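Local coordinates for protein shikimate dehydrogenase (NADP(+)) (Peptoclostridium difficile, PDB 5DZS) that probably catalyses the reversible NADPH-linked reduction of 3-dehydroshikimate to shikimate, a step of chorismate biosynthesis on the way to aromatic amino acids, at residues E78-N86 / G128-D139. Sequence-based numbering, arbitrary orientation. Where two conformers were deposited one is given.
Sequences EAKRIGAVN and GASKAALTYFID. With SO4 (sulfate ion), chain D.
R81 reaches D139 end-on, with one nitrogen for each carboxylate oxygen: NH1 of R81 donates to OD2 of D139 at 2.8 Å and NH2 of R81 to OD1 of D139 at 2.9 Å. Both bonds are nearly straight and use syn lone pairs, and the two flat groups lie 4° from coplanar. With CG anti to the backbone N (chi1 178°), the extended R81 chain carries its guanidinium past T135 to helix 128-139, which follows the first strand, 120-124, of the parallel Rossmann-like sheet. T135 lays CG2 over one guanidinium face, 3.2 Å from NH1 of R81; K131 O accepts both T135 N and T135 OG1, one from each face of its plane. I82 CG2 lies 4.3 Å from A132 CB. K131 NZ forms a salt bridge with E66. Positive-phi G83 closes helix 77-82 in a Schellman motif, bringing A84 CB against G128 CA. A sulfate, probably from the crystallisation liquor, takes rather long bonds from G128 N through O4 and O1, and another from K65 N. This junction with the substrate-binding domain therefore has one end fixed by a two-bond ion pair, D139 OD2 also bonding Y102 OH, while buried I82 O, lacking a donor, meets only K131's aliphatic chain across the contact.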
loop_
_atom_site.group_PDB
_atom_site.type_symbol
_atom_site.label_atom_id
_atom_site.label_comp_id
_atom_site.label_asym_id
_atom_site.label_seq_id
_atom_site.Cartn_x
_atom_site.Cartn_y
_atom_site.Cartn_z
ATOM N N GLU B 78 2.791 -10.786 -0.224
ATOM C CA GLU B 78 3.920 -10.967 -1.131
ATOM C C GLU B 78 5.191 -11.374 -0.370
ATOM O O GLU B 78 6.049 -12.088 -0.893
ATOM C CB GLU B 78 4.178 -9.713 -1.999
ATOM C CG GLU B 78 5.055 -8.621 -1.391
ATOM C CD GLU B 78 4.412 -7.879 -0.251
ATOM O OE1 GLU B 78 3.182 -8.059 -0.025
ATOM O OE2 GLU B 78 5.127 -7.047 0.409
ATOM N N ALA B 79 5.361 -10.879 0.853
ATOM C CA ALA B 79 6.519 -11.251 1.659
ATOM C C ALA B 79 6.415 -12.697 2.154
ATOM O O ALA B 79 7.420 -13.418 2.245
ATOM C CB ALA B 79 6.689 -10.281 2.825
ATOM N N LYS B 80 5.216 -13.101 2.554
ATOM C CA LYS B 80 5.006 -14.494 2.958
ATOM C C LYS B 80 5.351 -15.419 1.811
ATOM O O LYS B 80 6.052 -16.414 1.999
ATOM C CB LYS B 80 3.566 -14.752 3.386
ATOM C CG LYS B 80 3.204 -14.125 4.706
ATOM C CD LYS B 80 1.854 -14.598 5.215
ATOM C CE LYS B 80 1.558 -13.921 6.537
ATOM N NZ LYS B 80 0.269 -14.243 7.178
ATOM N N ARG B 81 4.872 -15.077 0.620
ATOM C CA ARG B 81 5.097 -15.897 -0.578
ATOM C C ARG B 81 6.568 -16.093 -0.870
ATOM O O ARG B 81 7.029 -17.257 -1.047
ATOM C CB ARG B 81 4.443 -15.245 -1.791
ATOM C CG ARG B 81 4.669 -15.989 -3.100
ATOM C CD ARG B 81 3.762 -15.450 -4.189
ATOM N NE ARG B 81 3.753 -16.324 -5.351
ATOM C CZ ARG B 81 4.027 -15.949 -6.596
ATOM N NH1 ARG B 81 4.256 -14.669 -6.893
ATOM N NH2 ARG B 81 3.987 -16.861 -7.560
ATOM N N ILE B 82 7.277 -14.952 -0.944
ATOM C CA ILE B 82 8.732 -14.889 -1.250
ATOM C C ILE B 82 9.509 -15.574 -0.131
ATOM O O ILE B 82 10.491 -16.237 -0.409
ATOM C CB ILE B 82 9.108 -13.358 -1.452
ATOM C CG1 ILE B 82 8.868 -12.980 -2.921
ATOM C CG2 ILE B 82 10.541 -12.998 -1.104
ATOM C CD1 ILE B 82 7.908 -11.863 -3.187
ATOM N N GLY B 83 9.054 -15.420 1.131
ATOM C CA GLY B 83 9.699 -15.957 2.332
ATOM C C GLY B 83 10.780 -15.042 2.964
ATOM O O GLY B 83 11.714 -15.512 3.624
ATOM N N ALA B 84 10.612 -13.728 2.828
ATOM C CA ALA B 84 11.599 -12.757 3.337
ATOM C C ALA B 84 10.963 -11.385 3.390
ATOM O O ALA B 84 10.022 -11.114 2.618
ATOM C CB ALA B 84 12.797 -12.702 2.425
ATOM N N VAL B 85 11.517 -10.531 4.255
ATOM C CA VAL B 85 11.073 -9.167 4.445
ATOM C C VAL B 85 12.227 -8.198 4.288
ATOM O O VAL B 85 13.292 -8.427 4.861
ATOM C CB VAL B 85 10.440 -9.022 5.842
ATOM C CG1 VAL B 85 10.346 -7.567 6.317
ATOM C CG2 VAL B 85 9.073 -9.678 5.824
ATOM N N ASN B 86 12.047 -7.116 3.518
ATOM C CA ASN B 86 13.063 -6.059 3.435
ATOM C C ASN B 86 12.567 -4.686 3.844
ATOM O O ASN B 86 13.351 -3.741 3.802
ATOM C CB ASN B 86 13.687 -5.999 2.052
ATOM C CG ASN B 86 12.780 -5.396 1.022
ATOM O OD1 ASN B 86 11.597 -5.143 1.249
ATOM N ND2 ASN B 86 13.349 -5.140 -0.143
ATOM N N GLY B 128 17.212 -14.177 0.450
ATOM C CA GLY B 128 15.874 -13.637 0.190
ATOM C C GLY B 128 15.734 -13.058 -1.205
ATOM O O GLY B 128 14.683 -13.189 -1.851
ATOM N N ALA B 129 16.788 -12.381 -1.651
ATOM C CA ALA B 129 16.867 -11.798 -3.014
ATOM C C ALA B 129 16.710 -12.871 -4.088
ATOM O O ALA B 129 15.974 -12.701 -5.063
ATOM C CB ALA B 129 18.168 -11.037 -3.185
ATOM N N SER B 130 17.391 -13.989 -3.887
ATOM C CA SER B 130 17.279 -15.127 -4.758
ATOM C C SER B 130 15.838 -15.649 -4.814
ATOM O O SER B 130 15.357 -16.033 -5.885
ATOM C CB SER B 130 18.215 -16.232 -4.255
ATOM O OG SER B 130 18.104 -17.422 -5.004
ATOM N N LYS B 131 15.158 -15.666 -3.661
ATOM C CA LYS B 131 13.777 -16.148 -3.586
ATOM C C LYS B 131 12.827 -15.239 -4.383
ATOM O O LYS B 131 11.908 -15.718 -5.060
ATOM C CB LYS B 131 13.314 -16.264 -2.123
ATOM C CG LYS B 131 13.951 -17.401 -1.328
ATOM C CD LYS B 131 13.503 -17.370 0.132
ATOM C CE LYS B 131 13.957 -18.600 0.900
ATOM N NZ LYS B 131 15.434 -18.765 0.950
ATOM N N ALA B 132 13.071 -13.936 -4.312
ATOM C CA ALA B 132 12.266 -12.958 -5.043
ATOM C C ALA B 132 12.501 -13.094 -6.529
ATOM O O ALA B 132 11.564 -13.000 -7.319
ATOM C CB ALA B 132 12.594 -11.550 -4.602
ATOM N N ALA B 133 13.767 -13.266 -6.901
ATOM C CA ALA B 133 14.151 -13.441 -8.292
ATOM C C ALA B 133 13.544 -14.717 -8.854
ATOM O O ALA B 133 13.034 -14.723 -9.985
ATOM C CB ALA B 133 15.668 -13.449 -8.433
ATOM N N LEU B 134 13.596 -15.798 -8.077
ATOM C CA LEU B 134 12.974 -17.048 -8.473
ATOM C C LEU B 134 11.477 -16.810 -8.712
ATOM O O LEU B 134 10.939 -17.215 -9.729
ATOM C CB LEU B 134 13.195 -18.121 -7.394
ATOM C CG LEU B 134 12.497 -19.480 -7.552
ATOM C CD1 LEU B 134 13.257 -20.561 -6.784
ATOM C CD2 LEU B 134 11.025 -19.433 -7.131
ATOM N N THR B 135 10.833 -16.137 -7.763
ATOM C CA THR B 135 9.399 -15.846 -7.840
ATOM C C THR B 135 9.085 -15.017 -9.096
ATOM O O THR B 135 8.151 -15.334 -9.849
ATOM C CB THR B 135 8.922 -15.118 -6.560
ATOM O OG1 THR B 135 9.283 -15.886 -5.400
ATOM C CG2 THR B 135 7.412 -14.914 -6.563
ATOM N N TYR B 136 9.875 -13.972 -9.323
ATOM C CA TYR B 136 9.692 -13.116 -10.492
ATOM C C TYR B 136 9.884 -13.879 -11.799
ATOM O O TYR B 136 9.033 -13.802 -12.695
ATOM C CB TYR B 136 10.646 -11.916 -10.438
ATOM C CG TYR B 136 10.649 -11.126 -11.717
ATOM C CD1 TYR B 136 9.623 -10.249 -12.009
ATOM C CD2 TYR B 136 11.668 -11.279 -12.642
ATOM C CE1 TYR B 136 9.618 -9.531 -13.191
ATOM C CE2 TYR B 136 11.673 -10.575 -13.832
ATOM C CZ TYR B 136 10.650 -9.701 -14.102
ATOM O OH TYR B 136 10.665 -9.002 -15.301
ATOM N N PHE B 137 11.001 -14.597 -11.924
ATOM C CA PHE B 137 11.271 -15.358 -13.152
ATOM C C PHE B 137 10.154 -16.370 -13.491
ATOM O O PHE B 137 9.741 -16.476 -14.646
ATOM C CB PHE B 137 12.619 -16.105 -13.082
ATOM C CG PHE B 137 13.848 -15.240 -13.281
ATOM C CD1 PHE B 137 13.950 -14.349 -14.339
ATOM C CD2 PHE B 137 14.966 -15.424 -12.479
ATOM C CE1 PHE B 137 15.108 -13.601 -14.533
ATOM C CE2 PHE B 137 16.126 -14.687 -12.670
ATOM C CZ PHE B 137 16.201 -13.774 -13.692
ATOM N N ILE B 138 9.687 -17.116 -12.490
ATOM C CA ILE B 138 8.631 -18.123 -12.690
ATOM C C ILE B 138 7.314 -17.486 -13.126
ATOM O O ILE B 138 6.631 -18.003 -14.012
ATOM C CB ILE B 138 8.359 -18.944 -11.409
ATOM C CG1 ILE B 138 9.608 -19.727 -10.970
ATOM C CG2 ILE B 138 7.189 -19.898 -11.621
ATOM C CD1 ILE B 138 9.995 -20.876 -11.875
ATOM N N ASP B 139 6.950 -16.383 -12.485
ATOM C CA ASP B 139 5.727 -15.675 -12.843
ATOM C C ASP B 139 5.813 -15.094 -14.248
ATOM O O ASP B 139 4.797 -14.962 -14.930
ATOM C CB ASP B 139 5.455 -14.535 -11.862
ATOM C CG ASP B 139 5.058 -15.018 -10.478
ATOM O OD1 ASP B 139 4.783 -16.230 -10.281
ATOM O OD2 ASP B 139 5.001 -14.165 -9.574
HETATM S S SO4 D . 19.152 -13.014 3.549
HETATM O O1 SO4 D . 19.510 -12.595 2.185
HETATM O O2 SO4 D . 20.162 -14.026 4.019
HETATM O O3 SO4 D . 19.133 -11.883 4.504
HETATM O O4 SO4 D . 17.823 -13.654 3.513
#